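Local coordinates for 3,4-dihydroxybenzoate decarboxylase (Enterobacter cloacae, PDB 5NY5), which probably catalyses the reversible decarboxylation of 3,4-dihydroxybenzoate to catechol as a UbiD-family enzyme dependent on prenylated FMN and a metal ion, at residues G361-G366 against Y392-N397; I427-G432 against I455-I460. All blocks are in the same frame, centred on the assembly; numbering follows the deposited sequence.

In the fold
Along the chain, interaction 1 comes first, joining 361-366 to 392-397 and closing a loop that holds the rest of strand 365-370 and helix 380-391; interaction 2 follows it in series, bringing 455-460 back on 427-432 around an intervening stretch without helix. The two neither nest nor cross. Both belong to the five-stranded mixed sheet of the C-terminal UbiD domain: interaction 1 starts the parallel pairing of 365-370 with 397-401, and interaction 2 pairs 455-462 with 427-434. Their centres lie about 12 Å apart. Between them, N397 OD1 probably accepts a hydrogen bond from T459 N, and K458 NZ reaches L395 O, so the contacts meet through strand 455-462, parallel to 397-401 and antiparallel to 427-434.

Interaction 1: G361-G366 against Y392-N397; sequences GGKFLG and YSELKN
K363 meets Y392 and E394 together. Its side chain passes obliquely across the phenol end of Y392, with K363 CG 3.2 Å from Y392 OH. Bends at chi3 (75°) and chi4 (64°) then curl NZ back to the tyrosine's edge, near the ring plane. K363 NZ donates there to Y392 OH, a bond modelled so short that its exact length is doubtful. The same nitrogen forms a salt bridge with E394 OE1 at 2.7 Å, approaching the syn side of the carboxylate but 27° out of its plane. At that residue's backbone, L395 CD2 lies 3.2 Å from K363 O. F364 leaves the backbone away from 392-397, yet ring atom CD1 still meets E394 O obliquely at 3.4 Å; the ring packs edge-to-face with F290 and H436. F364 O accepts two nearly straight backbone bonds, from K396 N at 2.7 Å and from N397 N at 3.2 Å. L365 pairs with N397 as a parallel bridge, resting CD1 near N397 O, and G366 N continues the pairing by donating to N397 O at 3.1 Å. This joins the beginnings of parallel strands 365-370 and 397-401, linked by a beta-alpha-beta crossover through helix 380-391. The chemistry implies that a doubly accepting carbonyl fixes the backbone join, while the ammonium, held by a carboxylate and a phenol oxygen, probably has its positive charge stabilised where the chain leaves the helix.

Interaction 2: I427-G432 against I455-I460; sequences ITTLPG and ISCKTI
L430 lays its CD1 branch against the peptide carbonyl of K458, 3.2 Å from K458 O. The same methyl touches I460 CD1 at 4.2 Å. T428, L430, K458 and I460 share this face of the sheet, where I460 packs on A385, L386 and L389 of helix 380-391, and L430 on L386 of a neighbouring subunit. K458 runs extended away from the contact, taking its NZ to L395 O and R434 O. The backbones run antiparallel, the strand axes at 161°. T428 and I460 form a hydrogen-bonded pair, with T428 N to I460 O at 3.2 Å and I460 N to T428 O at 3.0 Å. L430 and K458 form the next such pair: L430 N reaches K458 O on a bent bond, whereas K458 N, although its bond to L430 O is straight at the hydrogen, sits above the plane of that carbonyl. This pair of strands forms one edge, within this chain, of the mixed sheet in the UbiD C-terminal domain, strand 427-434 lying outermost. On its other face T429 and T459, a non-hydrogen-bonded pair, point the same way side by side. C457 SG, anti to its own N (chi1 177°), sits 3.7 Å from T429 CB, and the CG2 methyls of I427 and T459 meet at 3.6 Å. Beyond P431, I455 CG2 packs 3.5 Å from G432 C.

Interaction 1: G361-G366 against Y392-N397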
ATOM      1  N   GLY A 361      -7.221  15.096 -24.696  1.00 47.56           N
ATOM      2  CA  GLY A 361      -8.279  15.438 -25.623  1.00 43.37           C
ATOM      3  C   GLY A 361      -9.244  16.478 -25.109  1.00 40.57           C
ATOM      4  O   GLY A 361     -10.329  16.634 -25.672  1.00 41.05           O
ATOM      5  N   GLY A 362      -8.875  17.205 -24.057  1.00 39.92           N
ATOM      6  CA  GLY A 362      -9.787  18.116 -23.403  1.00 40.04           C
ATOM      7  C   GLY A 362     -10.739  17.472 -22.421  1.00 39.74           C
ATOM      8  O   GLY A 362     -11.628  18.158 -21.907  1.00 39.98           O
ATOM      9  N   LYS A 363     -10.584  16.182 -22.139  1.00 39.30           N
ATOM     10  CA  LYS A 363     -11.513  15.483 -21.257  1.00 39.76           C
ATOM     11  C   LYS A 363     -10.833  14.651 -20.180  1.00 38.29           C
ATOM     12  O   LYS A 363     -11.306  14.630 -19.045  1.00 38.01           O
ATOM     13  CB  LYS A 363     -12.449  14.587 -22.092  1.00 39.65           C
ATOM     14  CG  LYS A 363     -13.335  15.349 -23.069  1.00 40.60           C
ATOM     15  CD  LYS A 363     -14.000  14.425 -24.078  1.00 41.23           C
ATOM     16  CE  LYS A 363     -15.135  13.633 -23.455  1.00 51.17           C
ATOM     17  NZ  LYS A 363     -16.247  14.514 -23.007  1.00 41.84           N
ATOM     18  N   PHE A 364      -9.731  13.974 -20.497  1.00 37.98           N
ATOM     19  CA  PHE A 364      -9.177  12.978 -19.585  1.00 37.34           C
ATOM     20  C   PHE A 364      -8.218  13.553 -18.549  1.00 36.82           C
ATOM     21  O   PHE A 364      -8.149  13.032 -17.433  1.00 36.36           O
ATOM     22  CB  PHE A 364      -8.457  11.881 -20.373  1.00 37.36           C
ATOM     23  CG  PHE A 364      -9.376  10.985 -21.152  1.00 37.82           C
ATOM     24  CD1 PHE A 364     -10.749  11.083 -21.015  1.00 38.15           C
ATOM     25  CD2 PHE A 364      -8.865  10.034 -22.018  1.00 38.02           C
ATOM     26  CE1 PHE A 364     -11.594  10.255 -21.732  1.00 38.67           C
ATOM     27  CE2 PHE A 364      -9.703   9.203 -22.734  1.00 38.52           C
ATOM     28  CZ  PHE A 364     -11.070   9.312 -22.589  1.00 38.84           C
ATOM     29  N   LEU A 365      -7.475  14.604 -18.881  1.00 39.05           N
ATOM     30  CA  LEU A 365      -6.445  15.143 -18.004  1.00 36.58           C
ATOM     31  C   LEU A 365      -6.783  16.575 -17.622  1.00 36.78           C
ATOM     32  O   LEU A 365      -7.007  17.418 -18.495  1.00 37.28           O
ATOM     33  CB  LEU A 365      -5.069  15.082 -18.673  1.00 36.64           C
ATOM     34  CG  LEU A 365      -3.900  15.709 -17.913  1.00 36.43           C
ATOM     35  CD1 LEU A 365      -3.835  15.186 -16.493  1.00 35.90           C
ATOM     36  CD2 LEU A 365      -2.588  15.440 -18.638  1.00 36.62           C
ATOM     37  N   GLY A 366      -6.810  16.845 -16.321  1.00 36.46           N
ATOM     38  CA  GLY A 366      -7.081  18.176 -15.824  1.00 36.68           C
ATOM     39  C   GLY A 366      -5.933  18.753 -15.026  1.00 36.46           C
ATOM     40  O   GLY A 366      -5.405  18.105 -14.118  1.00 36.04           O
ATOM     41  N   TYR A 392     -16.631  16.705 -13.561  1.00 39.38           N
ATOM     42  CA  TYR A 392     -16.438  16.121 -14.886  1.00 39.41           C
ATOM     43  C   TYR A 392     -16.023  14.666 -14.696  1.00 38.81           C
ATOM     44  O   TYR A 392     -14.837  14.359 -14.562  1.00 43.74           O
ATOM     45  CB  TYR A 392     -15.406  16.915 -15.685  1.00 39.23           C
ATOM     46  CG  TYR A 392     -15.534  16.749 -17.179  1.00 39.90           C
ATOM     47  CD1 TYR A 392     -16.445  17.506 -17.903  1.00 40.58           C
ATOM     48  CD2 TYR A 392     -14.744  15.837 -17.868  1.00 42.63           C
ATOM     49  CE1 TYR A 392     -16.566  17.359 -19.273  1.00 45.33           C
ATOM     50  CE2 TYR A 392     -14.859  15.682 -19.235  1.00 39.77           C
ATOM     51  CZ  TYR A 392     -15.770  16.443 -19.932  1.00 46.80           C
ATOM     52  OH  TYR A 392     -15.887  16.290 -21.294  1.00 48.68           O
ATOM     53  N   SER A 393     -17.008  13.767 -14.697  1.00 40.13           N
ATOM     54  CA  SER A 393     -16.749  12.375 -14.349  1.00 39.13           C
ATOM     55  C   SER A 393     -15.893  11.656 -15.381  1.00 38.62           C
ATOM     56  O   SER A 393     -15.344  10.592 -15.076  1.00 40.47           O
ATOM     57  CB  SER A 393     -18.070  11.625 -14.156  1.00 40.46           C
ATOM     58  OG  SER A 393     -18.836  11.614 -15.344  1.00 41.16           O
ATOM     59  N   GLU A 394     -15.761  12.202 -16.587  1.00 40.60           N
ATOM     60  CA  GLU A 394     -14.913  11.578 -17.594  1.00 41.30           C
ATOM     61  C   GLU A 394     -13.444  11.942 -17.436  1.00 40.59           C
ATOM     62  O   GLU A 394     -12.616  11.458 -18.212  1.00 43.91           O
ATOM     63  CB  GLU A 394     -15.409  11.946 -18.992  1.00 41.60           C
ATOM     64  CG  GLU A 394     -16.692  11.224 -19.369  1.00 42.08           C
ATOM     65  CD  GLU A 394     -17.400  11.851 -20.551  1.00 42.99           C
ATOM     66  OE1 GLU A 394     -17.056  12.993 -20.914  1.00 45.11           O
ATOM     67  OE2 GLU A 394     -18.304  11.201 -21.113  1.00 43.82           O
ATOM     68  N   LEU A 395     -13.104  12.776 -16.459  1.00 37.75           N
ATOM     69  CA  LEU A 395     -11.711  13.005 -16.120  1.00 37.53           C
ATOM     70  C   LEU A 395     -11.089  11.738 -15.548  1.00 39.09           C
ATOM     71  O   LEU A 395     -11.753  10.936 -14.889  1.00 40.99           O
ATOM     72  CB  LEU A 395     -11.586  14.137 -15.105  1.00 39.25           C
ATOM     73  CG  LEU A 395     -11.566  15.559 -15.649  1.00 38.55           C
ATOM     74  CD1 LEU A 395     -11.871  16.543 -14.540  1.00 39.18           C
ATOM     75  CD2 LEU A 395     -10.206  15.846 -16.260  1.00 41.79           C
ATOM     76  N   LYS A 396      -9.796  11.562 -15.807  1.00 36.07           N
ATOM     77  CA  LYS A 396      -9.047  10.430 -15.285  1.00 35.62           C
ATOM     78  C   LYS A 396      -7.980  10.845 -14.284  1.00 35.18           C
ATOM     79  O   LYS A 396      -7.907  10.280 -13.194  1.00 41.24           O
ATOM     80  CB  LYS A 396      -8.403   9.642 -16.434  1.00 35.75           C
ATOM     81  CG  LYS A 396      -7.711   8.366 -15.998  1.00 35.41           C
ATOM     82  CD  LYS A 396      -7.237   7.578 -17.190  1.00 35.69           C
ATOM     83  CE  LYS A 396      -6.493   6.327 -16.781  1.00 35.45           C
ATOM     84  NZ  LYS A 396      -5.924   5.635 -17.963  1.00 35.82           N
ATOM     85  N   ASN A 397      -7.151  11.827 -14.621  1.00 37.93           N
ATOM     86  CA  ASN A 397      -6.072  12.251 -13.745  1.00 34.93           C
ATOM     87  C   ASN A 397      -6.141  13.753 -13.515  1.00 35.11           C
ATOM     88  O   ASN A 397      -6.613  14.510 -14.366  1.00 35.48           O
ATOM     89  CB  ASN A 397      -4.706  11.873 -14.322  1.00 35.16           C
ATOM     90  CG  ASN A 397      -4.511  10.376 -14.411  1.00 34.77           C
ATOM     91  OD1 ASN A 397      -4.928   9.633 -13.526  1.00 48.50           O
ATOM     92  ND2 ASN A 397      -3.882   9.924 -15.485  1.00 35.00           N
TER

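Interaction 2: I427-G432 against I455-I460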
ATOM      1  N   ILE A 427       0.864  11.202  -4.294  1.00 34.22           N
ATOM      2  CA  ILE A 427       0.102  10.474  -5.303  1.00 33.98           C
ATOM      3  C   ILE A 427      -1.007   9.694  -4.609  1.00 33.78           C
ATOM      4  O   ILE A 427      -0.734   8.837  -3.760  1.00 44.43           O
ATOM      5  CB  ILE A 427       1.002   9.539  -6.126  1.00 34.05           C
ATOM      6  CG1 ILE A 427       2.154  10.329  -6.751  1.00 34.37           C
ATOM      7  CG2 ILE A 427       0.203   8.845  -7.204  1.00 34.65           C
ATOM      8  CD1 ILE A 427       3.043   9.513  -7.670  1.00 34.57           C
ATOM      9  N   THR A 428      -2.254   9.981  -4.982  1.00 33.70           N
ATOM     10  CA  THR A 428      -3.430   9.325  -4.423  1.00 33.62           C
ATOM     11  C   THR A 428      -4.178   8.612  -5.539  1.00 33.54           C
ATOM     12  O   THR A 428      -4.614   9.250  -6.502  1.00 33.62           O
ATOM     13  CB  THR A 428      -4.347  10.332  -3.730  1.00 33.78           C
ATOM     14  OG1 THR A 428      -3.657  10.937  -2.633  1.00 45.24           O
ATOM     15  CG2 THR A 428      -5.583   9.643  -3.206  1.00 33.81           C
ATOM     16  N   THR A 429      -4.330   7.298  -5.406  1.00 33.46           N
ATOM     17  CA  THR A 429      -5.025   6.482  -6.390  1.00 33.47           C
ATOM     18  C   THR A 429      -6.445   6.196  -5.924  1.00 33.56           C
ATOM     19  O   THR A 429      -6.683   5.944  -4.739  1.00 33.58           O
ATOM     20  CB  THR A 429      -4.282   5.168  -6.636  1.00 33.42           C
ATOM     21  OG1 THR A 429      -4.038   4.513  -5.384  1.00 41.52           O
ATOM     22  CG2 THR A 429      -2.958   5.429  -7.341  1.00 33.47           C
ATOM     23  N   LEU A 430      -7.388   6.242  -6.865  1.00 43.02           N
ATOM     24  CA  LEU A 430      -8.809   6.052  -6.578  1.00 35.55           C
ATOM     25  C   LEU A 430      -9.342   4.986  -7.523  1.00 34.10           C
ATOM     26  O   LEU A 430      -9.761   5.286  -8.648  1.00 42.78           O
ATOM     27  CB  LEU A 430      -9.585   7.360  -6.717  1.00 34.21           C
ATOM     28  CG  LEU A 430      -9.263   8.514  -5.762  1.00 34.20           C
ATOM     29  CD1 LEU A 430      -8.007   9.260  -6.170  1.00 37.12           C
ATOM     30  CD2 LEU A 430     -10.422   9.483  -5.717  1.00 34.61           C
ATOM     31  N   PRO A 431      -9.335   3.727  -7.103  1.00 35.79           N
ATOM     32  CA  PRO A 431      -9.733   2.642  -8.001  1.00 35.74           C
ATOM     33  C   PRO A 431     -11.243   2.513  -8.141  1.00 37.07           C
ATOM     34  O   PRO A 431     -12.017   2.902  -7.267  1.00 40.45           O
ATOM     35  CB  PRO A 431      -9.140   1.399  -7.328  1.00 35.59           C
ATOM     36  CG  PRO A 431      -9.077   1.760  -5.886  1.00 35.48           C
ATOM     37  CD  PRO A 431      -8.755   3.224  -5.845  1.00 35.43           C
ATOM     38  N   GLY A 432     -11.645   1.954  -9.281  1.00 34.97           N
ATOM     39  CA  GLY A 432     -13.022   1.566  -9.507  1.00 35.50           C
ATOM     40  C   GLY A 432     -13.991   2.674  -9.855  1.00 35.88           C
ATOM     41  O   GLY A 432     -15.194   2.511  -9.639  1.00 36.39           O
ATOM     42  N   ILE A 455     -14.261   1.740 -16.785  1.00 37.74           N
ATOM     43  CA  ILE A 455     -13.942   1.995 -15.389  1.00 37.14           C
ATOM     44  C   ILE A 455     -12.434   2.120 -15.269  1.00 36.52           C
ATOM     45  O   ILE A 455     -11.679   1.447 -15.978  1.00 44.19           O
ATOM     46  CB  ILE A 455     -14.489   0.885 -14.467  1.00 37.18           C
ATOM     47  CG1 ILE A 455     -15.975   0.662 -14.740  1.00 37.97           C
ATOM     48  CG2 ILE A 455     -14.261   1.235 -13.005  1.00 36.68           C
ATOM     49  CD1 ILE A 455     -16.580  -0.449 -13.935  1.00 38.16           C
ATOM     50  N   SER A 456     -11.992   2.992 -14.367  1.00 36.05           N
ATOM     51  CA  SER A 456     -10.581   3.323 -14.283  1.00 35.58           C
ATOM     52  C   SER A 456     -10.169   3.540 -12.837  1.00 35.10           C
ATOM     53  O   SER A 456     -10.999   3.745 -11.950  1.00 35.14           O
ATOM     54  CB  SER A 456     -10.259   4.580 -15.098  1.00 35.67           C
ATOM     55  OG  SER A 456      -8.907   4.965 -14.946  1.00 35.30           O
ATOM     56  N   CYS A 457      -8.862   3.487 -12.619  1.00 37.91           N
ATOM     57  CA  CYS A 457      -8.254   4.098 -11.452  1.00 37.58           C
ATOM     58  C   CYS A 457      -7.960   5.550 -11.797  1.00 45.71           C
ATOM     59  O   CYS A 457      -7.410   5.842 -12.863  1.00 45.70           O
ATOM     60  CB  CYS A 457      -6.977   3.362 -11.052  1.00 37.49           C
ATOM     61  SG  CYS A 457      -6.092   4.082  -9.661  1.00 37.12           S
ATOM     62  N   LYS A 458      -8.358   6.458 -10.919  1.00 34.30           N
ATOM     63  CA  LYS A 458      -8.150   7.881 -11.121  1.00 34.35           C
ATOM     64  C   LYS A 458      -7.119   8.372 -10.118  1.00 34.06           C
ATOM     65  O   LYS A 458      -7.164   8.004  -8.944  1.00 34.12           O
ATOM     66  CB  LYS A 458      -9.467   8.644 -10.981  1.00 34.67           C
ATOM     67  CG  LYS A 458     -10.561   8.090 -11.883  1.00 35.07           C
ATOM     68  CD  LYS A 458     -11.716   9.056 -12.057  1.00 35.54           C
ATOM     69  CE  LYS A 458     -12.709   8.532 -13.081  1.00 36.06           C
ATOM     70  NZ  LYS A 458     -13.745   9.544 -13.421  1.00 36.64           N
ATOM     71  N   THR A 459      -6.179   9.184 -10.587  1.00 34.06           N
ATOM     72  CA  THR A 459      -4.999   9.533  -9.810  1.00 33.89           C
ATOM     73  C   THR A 459      -4.903  11.041  -9.653  1.00 34.02           C
ATOM     74  O   THR A 459      -5.071  11.786 -10.622  1.00 34.23           O
ATOM     75  CB  THR A 459      -3.729   8.987 -10.472  1.00 33.89           C
ATOM     76  OG1 THR A 459      -3.891   7.587 -10.726  1.00 33.86           O
ATOM     77  CG2 THR A 459      -2.531   9.183  -9.567  1.00 33.82           C
ATOM     78  N   ILE A 460      -4.624  11.480  -8.434  1.00 43.18           N
ATOM     79  CA  ILE A 460      -4.405  12.885  -8.123  1.00 34.12           C
ATOM     80  C   ILE A 460      -2.919  13.062  -7.840  1.00 34.11           C
ATOM     81  O   ILE A 460      -2.398  12.535  -6.849  1.00 34.01           O
ATOM     82  CB  ILE A 460      -5.259  13.344  -6.934  1.00 34.21           C
ATOM     83  CG1 ILE A 460      -6.742  13.112  -7.222  1.00 35.01           C
ATOM     84  CG2 ILE A 460      -4.994  14.801  -6.621  1.00 34.47           C
ATOM     85  CD1 ILE A 460      -7.664  13.426  -6.049  1.00 34.55           C
TER